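Local coordinates for protein nitrite oxidoreductase subunit C (Kuenenia stuttgartiensis, PDB 7B04) that binds a b-type heme and calcium ions and probably passes electrons as a heme-carrying subunit of the nitrite oxidoreductase complex, at residues E40-A45 with F151-G156; T287-A292 with Q310-S315. All coordinates share one frame; numbering follows the deposited sequence.

Interactions 1 and 2 lie side by side, with centres about 9 Å apart, and both reach the heme. They come in series along the chain. Interaction 1 brings helix 39-42 against the loop between strands 133-139 and 162-168. Interaction 2 is the pairing of strands 286-294 and 306-316. W311 joins them: its NE1 probably hydrogen-bonds F151 O at 2.8 Å, and its backbone O probably takes the N-H of A45. The two contacts therefore bring the N-terminal segment, the loop carrying the axial ligand M155 and the C-terminal hairpin together beside one heme. N290, M291 and A292 of the hairpin belong to the same pocket.

Interaction 1: residues E40-A45 with F151-G156; sequences EELTPA and FSPRMG. With HEM (protoporphyrin IX containing Fe), chain B.
E41 and R154 meet in a side-on salt bridge. R154 NH2 donates to E41 OE1 at 2.9 Å, and R154 NE donates to E41 OE2 at 3.0 Å with an N-H...O angle of 170°. OE1 is met on its syn lone pair. The carboxylate and guanidinium planes are 34° apart. The R154 chain is extended from CG to NE, which carries its head to E41 while CG passes 3.6 Å from CBB of the heme vinyl group. With an alanine here, the buried E41 carboxylate would probably lose its charged mate, and a gap would open beside that vinyl. R154 NH1 also donates to K35 O, and E41 OE1 also accepts from A38 N.

Beside the bridge, P153 CG lies 3.3 Å from E41 O. L42 CD2 rests on S152 CA and P153 CD, both at 3.9 Å. S152 OG accepts the backbone N-H of R154 in an ST turn, and R154 centres an inverse gamma turn. The next residue, M155, binds the heme iron through SD, with K305 NZ as the other axial ligand. The contact thus ties the N-terminal segment to the heme-ligand loop. Helix 39-42 meets this loop through E41 and L42; the loop runs between strands 133-139 and 162-168, and P153 packs on W311 of strand 306-316.

Interaction 2: residues T287-A292 with Q310-S315; sequences TYFNMA and QWHPLS. With HEM (protoporphyrin IX containing Fe), chain B.
T287 and L314 form a hydrogen-bonded pair in an antiparallel beta hairpin made by strands 286-294 and 306-316. T287 N donates to L314 O, and L314 N to T287 O, both at 2.8 Å. Their side chains lie side by side and point the same way, with T287 CG2 3.6 Å from L314 CD2. Y288 faces P313 as a non-hydrogen-bonded pair on the other face of the sheet. Y288 CB touches W311 CE3, and Y288 CA makes a CA-H...O contact with H312 O. F289 pairs with H312 through two further backbone bonds. CG of F289 sits between its backbone N and carbonyl carbon (chi1 80°), which turns one ring face toward H312 CB. H312 CB lies over that face, toward the rim, 3.8 Å from the F289 ring centroid, in a CH-pi contact. L314 CB lies near the ring edge. L49 of strand 49-53 also packs on F289. The imidazole is held by S308, whose OG bonds H312 NE2. N290 CB then touches W311 CE3 and CZ3, while N290 OD1 accepts the N-H of M291, which comes from above the amide plane. Here the strand reaches the heme pocket: heme CMC lies 3.3 Å from N290 ND2, and A292 CB is 3.4 Å from heme CAC.

Interaction 1: residues E40-A45 with F151-G156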
loop_
_atom_site.group_PDB
_atom_site.type_symbol
_atom_site.label_atom_id
_atom_site.label_comp_id
_atom_site.label_asym_id
_atom_site.label_seq_id
_atom_site.Cartn_x
_atom_site.Cartn_y
_atom_site.Cartn_z
ATOM N N GLU C 40 -38.795 17.711 47.371
ATOM C CA GLU C 40 -37.861 18.820 47.549
ATOM C C GLU C 40 -37.636 19.549 46.235
ATOM O O GLU C 40 -37.477 20.777 46.217
ATOM C CB GLU C 40 -36.535 18.308 48.126
ATOM C CG GLU C 40 -35.422 19.349 48.155
ATOM C CD GLU C 40 -34.503 19.202 49.355
ATOM O OE1 GLU C 40 -34.480 18.109 49.959
ATOM O OE2 GLU C 40 -33.799 20.180 49.690
ATOM N N GLU C 41 -37.623 18.807 45.128
ATOM C CA GLU C 41 -37.452 19.406 43.811
ATOM C C GLU C 41 -38.681 20.202 43.373
ATOM O O GLU C 41 -38.542 21.226 42.694
ATOM C CB GLU C 41 -37.149 18.302 42.797
ATOM C CG GLU C 41 -35.798 17.637 43.007
ATOM C CD GLU C 41 -35.550 16.498 42.040
ATOM O OE1 GLU C 41 -35.951 15.353 42.345
ATOM O OE2 GLU C 41 -34.960 16.748 40.970
ATOM N N LEU C 42 -39.884 19.746 43.731
ATOM C CA LEU C 42 -41.101 20.378 43.228
ATOM C C LEU C 42 -41.481 21.663 43.962
ATOM O O LEU C 42 -42.132 22.530 43.368
ATOM C CB LEU C 42 -42.257 19.375 43.259
ATOM C CG LEU C 42 -41.997 18.245 42.255
ATOM C CD1 LEU C 42 -43.121 17.222 42.244
ATOM C CD2 LEU C 42 -41.755 18.812 40.858
ATOM N N THR C 43 -41.119 21.810 45.235
ATOM C CA THR C 43 -41.442 23.055 45.935
ATOM C C THR C 43 -40.407 24.125 45.598
ATOM O O THR C 43 -39.205 23.875 45.727
ATOM C CB THR C 43 -41.491 22.853 47.450
ATOM O OG1 THR C 43 -40.164 22.911 47.986
ATOM C CG2 THR C 43 -42.107 21.513 47.798
ATOM N N PRO C 44 -40.826 25.314 45.169
ATOM C CA PRO C 44 -39.854 26.358 44.826
ATOM C C PRO C 44 -39.077 26.821 46.049
ATOM O O PRO C 44 -39.512 26.673 47.194
ATOM C CB PRO C 44 -40.722 27.488 44.261
ATOM C CG PRO C 44 -41.995 26.824 43.847
ATOM C CD PRO C 44 -42.203 25.719 44.840
ATOM N N ALA C 45 -37.904 27.393 45.788
ATOM C CA ALA C 45 -37.097 27.974 46.850
ATOM C C ALA C 45 -37.796 29.188 47.455
ATOM O O ALA C 45 -38.738 29.745 46.885
ATOM C CB ALA C 45 -35.717 28.366 46.326
ATOM N N PHE C 151 -44.628 21.334 38.421
ATOM C CA PHE C 151 -43.933 21.661 37.175
ATOM C C PHE C 151 -42.463 21.334 37.423
ATOM O O PHE C 151 -41.749 22.109 38.066
ATOM C CB PHE C 151 -44.154 23.119 36.787
ATOM C CG PHE C 151 -43.714 23.467 35.386
ATOM C CD1 PHE C 151 -42.899 22.631 34.644
ATOM C CD2 PHE C 151 -44.153 24.635 34.803
ATOM C CE1 PHE C 151 -42.510 22.982 33.363
ATOM C CE2 PHE C 151 -43.773 24.992 33.528
ATOM C CZ PHE C 151 -42.954 24.165 32.804
ATOM N N SER C 152 -42.024 20.196 36.894
ATOM C CA SER C 152 -40.713 19.644 37.218
ATOM C C SER C 152 -39.578 20.601 36.862
ATOM O O SER C 152 -39.566 21.164 35.759
ATOM C CB SER C 152 -40.514 18.317 36.488
ATOM O OG SER C 152 -39.206 17.815 36.702
ATOM N N PRO C 153 -38.610 20.804 37.757
ATOM C CA PRO C 153 -37.422 21.597 37.428
ATOM C C PRO C 153 -36.358 20.835 36.653
ATOM O O PRO C 153 -35.251 21.353 36.482
ATOM C CB PRO C 153 -36.899 22.002 38.815
ATOM C CG PRO C 153 -37.280 20.856 39.684
ATOM C CD PRO C 153 -38.604 20.355 39.161
ATOM N N ARG C 154 -36.643 19.604 36.232
ATOM C CA ARG C 154 -35.703 18.815 35.437
ATOM C C ARG C 154 -35.869 19.171 33.958
ATOM O O ARG C 154 -36.348 18.383 33.140
ATOM C CB ARG C 154 -35.912 17.327 35.684
ATOM C CG ARG C 154 -35.672 16.893 37.120
ATOM C CD ARG C 154 -35.855 15.393 37.262
ATOM N NE ARG C 154 -35.726 14.941 38.645
ATOM C CZ ARG C 154 -35.862 13.676 39.028
ATOM N NH1 ARG C 154 -36.117 12.736 38.128
ATOM N NH2 ARG C 154 -35.733 13.348 40.305
ATOM N N MET C 155 -35.453 20.396 33.629
ATOM C CA MET C 155 -35.580 20.946 32.276
ATOM C C MET C 155 -37.021 20.890 31.770
ATOM O O MET C 155 -37.277 20.605 30.600
ATOM C CB MET C 155 -34.652 20.224 31.299
ATOM C CG MET C 155 -33.182 20.364 31.598
ATOM S SD MET C 155 -32.224 19.297 30.512
ATOM C CE MET C 155 -32.408 20.143 28.947
ATOM N N GLY C 156 -37.972 21.176 32.654
ATOM C CA GLY C 156 -39.369 21.119 32.271
ATOM C C GLY C 156 -39.941 19.714 32.340
ATOM O O GLY C 156 -39.374 18.801 32.953
HETATM C CHA HEM B . -28.894 18.923 28.816
HETATM C CHB HEM B . -30.714 16.108 32.353
HETATM C CHC HEM B . -31.621 20.159 34.881
HETATM C CHD HEM B . -29.957 23.000 31.263
HETATM C C1A HEM B . -29.386 17.826 29.501
HETATM C C2A HEM B . -29.576 16.499 28.957
HETATM C C3A HEM B . -30.069 15.714 29.930
HETATM C C4A HEM B . -30.230 16.519 31.124
HETATM C CMA HEM B . -30.424 14.213 29.825
HETATM C CAA HEM B . -29.217 16.098 27.507
HETATM C CBA HEM B . -30.460 15.708 26.719
HETATM C CGA HEM B . -31.017 16.924 26.036
HETATM O O1A HEM B . -32.266 17.037 25.939
HETATM O O2A HEM B . -30.205 17.782 25.604
HETATM C C1B HEM B . -31.066 16.951 33.389
HETATM C C2B HEM B . -31.456 16.566 34.730
HETATM C C3B HEM B . -31.716 17.689 35.433
HETATM C C4B HEM B . -31.479 18.822 34.554
HETATM C CMB HEM B . -31.555 15.092 35.183
HETATM C CAB HEM B . -32.158 17.861 36.911
HETATM C CBB HEM B . -32.172 16.882 37.823
HETATM C C1C HEM B . -31.199 21.259 34.153
HETATM C C2C HEM B . -31.152 22.627 34.638
HETATM C C3C HEM B . -30.690 23.407 33.656
HETATM C C4C HEM B . -30.438 22.575 32.493
HETATM C CMC HEM B . -31.549 23.097 36.056
HETATM C CAC HEM B . -30.476 24.936 33.737
HETATM C CBC HEM B . -30.988 25.761 32.822
HETATM C C1D HEM B . -29.432 22.132 30.321
HETATM C C2D HEM B . -28.566 22.475 29.206
HETATM C C3D HEM B . -28.276 21.358 28.541
HETATM C C4D HEM B . -28.944 20.250 29.199
HETATM C CMD HEM B . -28.059 23.884 28.832
HETATM C CAD HEM B . -27.383 21.277 27.284
HETATM C CBD HEM B . -25.970 20.843 27.652
HETATM C CGD HEM B . -25.067 20.989 26.453
HETATM O O1D HEM B . -23.838 20.773 26.597
HETATM O O2D HEM B . -25.567 21.334 25.352
HETATM N NA HEM B . -29.802 17.794 30.817
HETATM N NB HEM B . -31.093 18.327 33.325
HETATM N NC HEM B . -30.759 21.260 32.835
HETATM N ND HEM B . -29.639 20.756 30.287
HETATM FE FE HEM B . -30.523 19.390 31.716
#

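Interaction 2: residues T287-A292 with Q310-S315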
loop_
_atom_site.group_PDB
_atom_site.type_symbol
_atom_site.label_atom_id
_atom_site.label_comp_id
_atom_site.label_asym_id
_atom_site.label_seq_id
_atom_site.Cartn_x
_atom_site.Cartn_y
_atom_site.Cartn_z
ATOM N N THR C 287 -42.144 35.443 38.071
ATOM C CA THR C 287 -42.080 34.083 37.496
ATOM C C THR C 287 -41.031 33.309 38.290
ATOM O O THR C 287 -40.780 33.674 39.414
ATOM C CB THR C 287 -41.874 34.110 35.983
ATOM O OG1 THR C 287 -42.152 32.818 35.470
ATOM C CG2 THR C 287 -40.473 34.470 35.579
ATOM N N TYR C 288 -40.546 32.204 37.753
ATOM C CA TYR C 288 -39.538 31.370 38.385
ATOM C C TYR C 288 -38.362 31.167 37.436
ATOM O O TYR C 288 -38.451 31.443 36.237
ATOM C CB TYR C 288 -40.127 30.015 38.817
ATOM C CG TYR C 288 -41.315 30.129 39.758
ATOM C CD1 TYR C 288 -42.553 30.564 39.299
ATOM C CD2 TYR C 288 -41.197 29.806 41.105
ATOM C CE1 TYR C 288 -43.636 30.677 40.149
ATOM C CE2 TYR C 288 -42.280 29.914 41.964
ATOM C CZ TYR C 288 -43.497 30.350 41.479
ATOM O OH TYR C 288 -44.577 30.461 42.323
ATOM N N PHE C 289 -37.240 30.711 37.990
ATOM C CA PHE C 289 -36.073 30.390 37.179
ATOM C C PHE C 289 -35.313 29.240 37.825
ATOM O O PHE C 289 -35.542 28.882 38.985
ATOM C CB PHE C 289 -35.165 31.614 36.971
ATOM C CG PHE C 289 -34.256 31.913 38.132
ATOM C CD1 PHE C 289 -34.677 32.733 39.165
ATOM C CD2 PHE C 289 -32.972 31.391 38.179
ATOM C CE1 PHE C 289 -33.841 33.018 40.228
ATOM C CE2 PHE C 289 -32.135 31.666 39.242
ATOM C CZ PHE C 289 -32.568 32.482 40.267
ATOM N N ASN C 290 -34.392 28.666 37.054
ATOM C CA ASN C 290 -33.512 27.608 37.524
ATOM C C ASN C 290 -32.162 27.760 36.837
ATOM O O ASN C 290 -32.028 28.475 35.842
ATOM C CB ASN C 290 -34.112 26.222 37.251
ATOM C CG ASN C 290 -33.544 25.149 38.156
ATOM O OD1 ASN C 290 -32.657 25.410 38.963
ATOM N ND2 ASN C 290 -34.059 23.931 38.028
ATOM N N MET C 291 -31.153 27.081 37.383
ATOM C CA MET C 291 -29.771 27.336 37.000
ATOM C C MET C 291 -29.002 26.026 36.896
ATOM O O MET C 291 -29.357 25.019 37.515
ATOM C CB MET C 291 -29.091 28.269 38.013
ATOM C CG MET C 291 -27.728 28.784 37.595
ATOM S SD MET C 291 -26.857 29.580 38.954
ATOM C CE MET C 291 -27.879 31.025 39.193
ATOM N N ALA C 292 -27.936 26.056 36.099
ATOM C CA ALA C 292 -27.005 24.941 35.988
ATOM C C ALA C 292 -25.665 25.474 35.503
ATOM O O ALA C 292 -25.600 26.499 34.818
ATOM C CB ALA C 292 -27.518 23.853 35.040
ATOM N N GLN C 310 -34.090 23.089 42.582
ATOM C CA GLN C 310 -35.370 23.735 42.826
ATOM C C GLN C 310 -35.574 24.915 41.891
ATOM O O GLN C 310 -34.616 25.559 41.456
ATOM C CB GLN C 310 -35.447 24.280 44.252
ATOM C CG GLN C 310 -35.027 23.328 45.344
ATOM C CD GLN C 310 -34.667 24.064 46.620
ATOM O OE1 GLN C 310 -34.740 25.292 46.680
ATOM N NE2 GLN C 310 -34.282 23.318 47.648
ATOM N N TRP C 311 -36.839 25.165 41.555
ATOM C CA TRP C 311 -37.207 26.423 40.925
ATOM C C TRP C 311 -36.922 27.568 41.888
ATOM O O TRP C 311 -37.147 27.452 43.096
ATOM C CB TRP C 311 -38.682 26.416 40.527
ATOM C CG TRP C 311 -38.968 25.601 39.307
ATOM C CD1 TRP C 311 -39.586 24.385 39.258
ATOM C CD2 TRP C 311 -38.642 25.941 37.954
ATOM N NE1 TRP C 311 -39.669 23.949 37.956
ATOM C CE2 TRP C 311 -39.094 24.886 37.138
ATOM C CE3 TRP C 311 -38.012 27.036 37.355
ATOM C CZ2 TRP C 311 -38.937 24.894 35.754
ATOM C CZ3 TRP C 311 -37.856 27.042 35.980
ATOM C CH2 TRP C 311 -38.319 25.979 35.195
ATOM N N HIS C 312 -36.437 28.678 41.357
ATOM C CA HIS C 312 -36.242 29.819 42.235
ATOM C C HIS C 312 -37.171 30.957 41.834
ATOM O O HIS C 312 -37.317 31.242 40.642
ATOM C CB HIS C 312 -34.791 30.311 42.191
ATOM C CG HIS C 312 -33.802 29.343 42.761
ATOM N ND1 HIS C 312 -33.539 29.257 44.111
ATOM C CD2 HIS C 312 -33.015 28.418 42.165
ATOM C CE1 HIS C 312 -32.631 28.320 44.322
ATOM N NE2 HIS C 312 -32.297 27.795 43.157
ATOM N N PRO C 313 -37.808 31.625 42.794
ATOM C CA PRO C 313 -38.730 32.708 42.438
ATOM C C PRO C 313 -37.985 33.902 41.867
ATOM O O PRO C 313 -36.845 34.193 42.235
ATOM C CB PRO C 313 -39.399 33.063 43.773
ATOM C CG PRO C 313 -39.178 31.873 44.642
ATOM C CD PRO C 313 -37.844 31.329 44.234
ATOM N N LEU C 314 -38.656 34.598 40.954
ATOM C CA LEU C 314 -38.096 35.770 40.299
ATOM C C LEU C 314 -39.166 36.846 40.249
ATOM O O LEU C 314 -40.303 36.562 39.867
ATOM C CB LEU C 314 -37.618 35.427 38.883
ATOM C CG LEU C 314 -37.421 36.611 37.942
ATOM C CD1 LEU C 314 -36.090 37.237 38.241
ATOM C CD2 LEU C 314 -37.489 36.183 36.489
ATOM N N SER C 315 -38.809 38.069 40.634
ATOM C CA SER C 315 -39.726 39.200 40.586
ATOM C C SER C 315 -39.084 40.357 39.836
ATOM O O SER C 315 -37.898 40.645 40.020
ATOM C CB SER C 315 -40.133 39.653 41.994
ATOM O OG SER C 315 -40.966 40.797 41.938
HETATM C CHA HEM B . -28.894 18.923 28.816
HETATM C CHB HEM B . -30.714 16.108 32.353
HETATM C CHC HEM B . -31.621 20.159 34.881
HETATM C CHD HEM B . -29.957 23.000 31.263
HETATM C C1A HEM B . -29.386 17.826 29.501
HETATM C C2A HEM B . -29.576 16.499 28.957
HETATM C C3A HEM B . -30.069 15.714 29.930
HETATM C C4A HEM B . -30.230 16.519 31.124
HETATM C CMA HEM B . -30.424 14.213 29.825
HETATM C CAA HEM B . -29.217 16.098 27.507
HETATM C CBA HEM B . -30.460 15.708 26.719
HETATM C CGA HEM B . -31.017 16.924 26.036
HETATM O O1A HEM B . -32.266 17.037 25.939
HETATM O O2A HEM B . -30.205 17.782 25.604
HETATM C C1B HEM B . -31.066 16.951 33.389
HETATM C C2B HEM B . -31.456 16.566 34.730
HETATM C C3B HEM B . -31.716 17.689 35.433
HETATM C C4B HEM B . -31.479 18.822 34.554
HETATM C CMB HEM B . -31.555 15.092 35.183
HETATM C CAB HEM B . -32.158 17.861 36.911
HETATM C CBB HEM B . -32.172 16.882 37.823
HETATM C C1C HEM B . -31.199 21.259 34.153
HETATM C C2C HEM B . -31.152 22.627 34.638
HETATM C C3C HEM B . -30.690 23.407 33.656
HETATM C C4C HEM B . -30.438 22.575 32.493
HETATM C CMC HEM B . -31.549 23.097 36.056
HETATM C CAC HEM B . -30.476 24.936 33.737
HETATM C CBC HEM B . -30.988 25.761 32.822
HETATM C C1D HEM B . -29.432 22.132 30.321
HETATM C C2D HEM B . -28.566 22.475 29.206
HETATM C C3D HEM B . -28.276 21.358 28.541
HETATM C C4D HEM B . -28.944 20.250 29.199
HETATM C CMD HEM B . -28.059 23.884 28.832
HETATM C CAD HEM B . -27.383 21.277 27.284
HETATM C CBD HEM B . -25.970 20.843 27.652
HETATM C CGD HEM B . -25.067 20.989 26.453
HETATM O O1D HEM B . -23.838 20.773 26.597
HETATM O O2D HEM B . -25.567 21.334 25.352
HETATM N NA HEM B . -29.802 17.794 30.817
HETATM N NB HEM B . -31.093 18.327 33.325
HETATM N NC HEM B . -30.759 21.260 32.835
HETATM N ND HEM B . -29.639 20.756 30.287
HETATM FE FE HEM B . -30.523 19.390 31.716
#